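Local coordinates for protein ribonuclease J (Methanolobus psychrophilus R15, PDB 5HAB) that probably degrades RNA as an archaeal exoribonuclease of the metallo-beta-lactamase and beta-CASP family, and is captured here in complex with RNA, at residues A126-T131 / A152-E157. The protein carries 1 engineered substitution. Sequence-based numbering, arbitrary orientation.
Sequences ATPYTT and ALKAGE
P128 lays the outer edge of its ring against the aliphatic stem of K154, CG to CG at 3.8 Å, the two side chains crossing at about a right angle. K154 CG stands beside its own backbone N (chi1 -73°), which brings it against the ring CG and CD of P128; the chain beyond runs extended, with CE only grazing the ring CG. T131, one helical turn into helix 128-138, sets its CG2 methyl over A152, 3.8 Å from CA and 4.1 Å from CB. The backbones are joined by one parallel bridge, A126 with A152, and A126 also hydrogen-bonds through its backbone to V151. L153 N donates to A126 O at 2.7 Å, nearly straight at the hydrogen (169°), though it approaches tilted 31° from the carbonyl plane. Two CA-H...O contacts flank this bond, one from A152 to the same oxygen and one from T127 CA to L153 O at 3.3 Å. T127 CG2 also lies 3.6 Å from L153 O, while T127 OG1, at the N-cap position of the helix, hydrogen-bonds to D178 O. On the other segment, K154 N donates to E157 OE1 at 2.9 Å, meeting it from above the carboxylate plane, and E157 N hydrogen-bonds to K154 O across a type II turn with G156 in its third place. F169 of strand 166-172 packs against both T127 and L153. Segment 152-157 carries the chain from strand 150-152, outermost in its sheet within this chain, to strand 158-160 of the second sheet of the metallo-beta-lactamase sandwich. The link therefore rests mainly on backbone atoms, with P128, T131 and the K154 methylenes adding apolar contact at its side.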
ATOM      1  N   ALA B 126      19.781 -34.658 -11.948  1.00 50.09           N
ATOM      2  CA  ALA B 126      18.435 -34.193 -11.626  1.00 44.82           C
ATOM      3  C   ALA B 126      17.460 -35.346 -11.423  1.00 51.12           C
ATOM      4  O   ALA B 126      17.789 -36.504 -11.673  1.00 61.30           O
ATOM      5  CB  ALA B 126      17.927 -33.261 -12.721  1.00 39.68           C
ATOM      6  N   THR B 127      16.264 -35.023 -10.945  1.00 39.43           N
ATOM      7  CA  THR B 127      15.210 -36.014 -10.787  1.00 42.51           C
ATOM      8  C   THR B 127      14.648 -36.406 -12.152  1.00 41.65           C
ATOM      9  O   THR B 127      14.745 -35.624 -13.101  1.00 41.46           O
ATOM     10  CB  THR B 127      14.075 -35.481  -9.892  1.00 44.35           C
ATOM     11  OG1 THR B 127      13.509 -34.306 -10.490  1.00 42.04           O
ATOM     12  CG2 THR B 127      14.597 -35.161  -8.501  1.00 38.93           C
ATOM     13  N   PRO B 128      14.049 -37.608 -12.252  1.00 45.24           N
ATOM     14  CA  PRO B 128      13.470 -38.116 -13.502  1.00 37.86           C
ATOM     15  C   PRO B 128      12.639 -37.094 -14.273  1.00 49.85           C
ATOM     16  O   PRO B 128      12.903 -36.874 -15.459  1.00 53.01           O
ATOM     17  CB  PRO B 128      12.596 -39.274 -13.021  1.00 40.74           C
ATOM     18  CG  PRO B 128      13.351 -39.818 -11.857  1.00 46.14           C
ATOM     19  CD  PRO B 128      14.006 -38.629 -11.186  1.00 49.41           C
ATOM     20  N   TYR B 129      11.662 -36.476 -13.617  1.00 51.29           N
ATOM     21  CA  TYR B 129      10.827 -35.485 -14.285  1.00 49.78           C
ATOM     22  C   TYR B 129      11.662 -34.293 -14.754  1.00 39.08           C
ATOM     23  O   TYR B 129      11.559 -33.849 -15.909  1.00 49.96           O
ATOM     24  CB  TYR B 129       9.701 -35.018 -13.357  1.00 52.53           C
ATOM     25  CG  TYR B 129       8.717 -34.084 -14.027  1.00 55.73           C
ATOM     26  CD1 TYR B 129       7.933 -34.516 -15.090  1.00 56.18           C
ATOM     27  CD2 TYR B 129       8.572 -32.772 -13.598  1.00 39.94           C
ATOM     28  CE1 TYR B 129       7.036 -33.666 -15.708  1.00 51.30           C
ATOM     29  CE2 TYR B 129       7.672 -31.917 -14.208  1.00 42.35           C
ATOM     30  CZ  TYR B 129       6.909 -32.367 -15.263  1.00 53.31           C
ATOM     31  OH  TYR B 129       6.016 -31.515 -15.878  1.00 45.75           O
ATOM     32  N   THR B 130      12.499 -33.793 -13.850  1.00 40.94           N
ATOM     33  CA  THR B 130      13.397 -32.689 -14.162  1.00 50.53           C
ATOM     34  C   THR B 130      14.313 -33.038 -15.326  1.00 39.40           C
ATOM     35  O   THR B 130      14.484 -32.236 -16.249  1.00 36.78           O
ATOM     36  CB  THR B 130      14.272 -32.309 -12.960  1.00 42.91           C
ATOM     37  OG1 THR B 130      13.457 -32.173 -11.791  1.00 44.76           O
ATOM     38  CG2 THR B 130      14.999 -31.006 -13.231  1.00 30.96           C
ATOM     39  N   THR B 131      14.897 -34.233 -15.277  1.00 33.28           N
ATOM     40  CA  THR B 131      15.784 -34.683 -16.346  1.00 58.16           C
ATOM     41  C   THR B 131      15.046 -34.701 -17.670  1.00 43.94           C
ATOM     42  O   THR B 131      15.581 -34.269 -18.683  1.00 47.61           O
ATOM     43  CB  THR B 131      16.350 -36.095 -16.091  1.00 47.57           C
ATOM     44  OG1 THR B 131      15.268 -37.027 -15.973  1.00 63.86           O
ATOM     45  CG2 THR B 131      17.197 -36.135 -14.824  1.00 26.10           C
ATOM     46  N   ALA B 152      19.877 -39.256 -13.953  1.00 47.06           N
ATOM     47  CA  ALA B 152      18.661 -39.226 -13.179  1.00 33.69           C
ATOM     48  C   ALA B 152      18.956 -39.712 -11.773  1.00 54.43           C
ATOM     49  O   ALA B 152      19.374 -40.853 -11.570  1.00 58.85           O
ATOM     50  CB  ALA B 152      17.585 -40.079 -13.838  1.00 40.23           C
ATOM     51  N   LEU B 153      18.736 -38.835 -10.803  1.00 48.09           N
ATOM     52  CA  LEU B 153      18.914 -39.191  -9.410  1.00 47.08           C
ATOM     53  C   LEU B 153      17.599 -38.940  -8.682  1.00 55.43           C
ATOM     54  O   LEU B 153      17.033 -37.849  -8.762  1.00 57.94           O
ATOM     55  CB  LEU B 153      20.057 -38.386  -8.788  1.00 39.59           C
ATOM     56  CG  LEU B 153      20.487 -38.842  -7.396  1.00 48.18           C
ATOM     57  CD1 LEU B 153      21.009 -40.268  -7.463  1.00 46.23           C
ATOM     58  CD2 LEU B 153      21.533 -37.903  -6.819  1.00 40.67           C
ATOM     59  N   LYS B 154      17.098 -39.964  -8.003  1.00 54.10           N
ATOM     60  CA  LYS B 154      15.809 -39.868  -7.333  1.00 40.79           C
ATOM     61  C   LYS B 154      15.979 -39.377  -5.905  1.00 60.53           C
ATOM     62  O   LYS B 154      17.048 -39.521  -5.304  1.00 43.45           O
ATOM     63  CB  LYS B 154      15.088 -41.218  -7.337  1.00 46.77           C
ATOM     64  CG  LYS B 154      14.525 -41.629  -8.691  1.00 59.35           C
ATOM     65  CD  LYS B 154      13.825 -42.981  -8.610  1.00 57.12           C
ATOM     66  CE  LYS B 154      13.506 -43.525  -9.996  1.00 71.86           C
ATOM     67  NZ  LYS B 154      12.755 -44.812  -9.936  1.00 77.49           N
ATOM     68  N   ALA B 155      14.911 -38.806  -5.361  1.00 43.01           N
ATOM     69  CA  ALA B 155      14.894 -38.424  -3.964  1.00 45.55           C
ATOM     70  C   ALA B 155      15.171 -39.658  -3.119  1.00 39.68           C
ATOM     71  O   ALA B 155      14.569 -40.709  -3.327  1.00 53.33           O
ATOM     72  CB  ALA B 155      13.561 -37.807  -3.598  1.00 43.16           C
ATOM     73  N   GLY B 156      16.097 -39.530  -2.180  1.00 44.25           N
ATOM     74  CA  GLY B 156      16.469 -40.644  -1.329  1.00 55.15           C
ATOM     75  C   GLY B 156      17.732 -41.354  -1.783  1.00 46.43           C
ATOM     76  O   GLY B 156      18.325 -42.113  -1.019  1.00 52.66           O
ATOM     77  N   GLU B 157      18.149 -41.101  -3.022  1.00 47.26           N
ATOM     78  CA  GLU B 157      19.336 -41.748  -3.586  1.00 61.08           C
ATOM     79  C   GLU B 157      20.598 -40.890  -3.446  1.00 66.64           C
ATOM     80  O   GLU B 157      20.524 -39.664  -3.357  1.00 63.98           O
ATOM     81  CB  GLU B 157      19.111 -42.081  -5.063  1.00 44.18           C
ATOM     82  CG  GLU B 157      17.999 -43.084  -5.326  1.00 58.24           C
ATOM     83  CD  GLU B 157      17.856 -43.424  -6.799  1.00 58.99           C
ATOM     84  OE1 GLU B 157      18.202 -42.573  -7.646  1.00 58.77           O
ATOM     85  OE2 GLU B 157      17.402 -44.544  -7.113  1.00 69.46           O
TER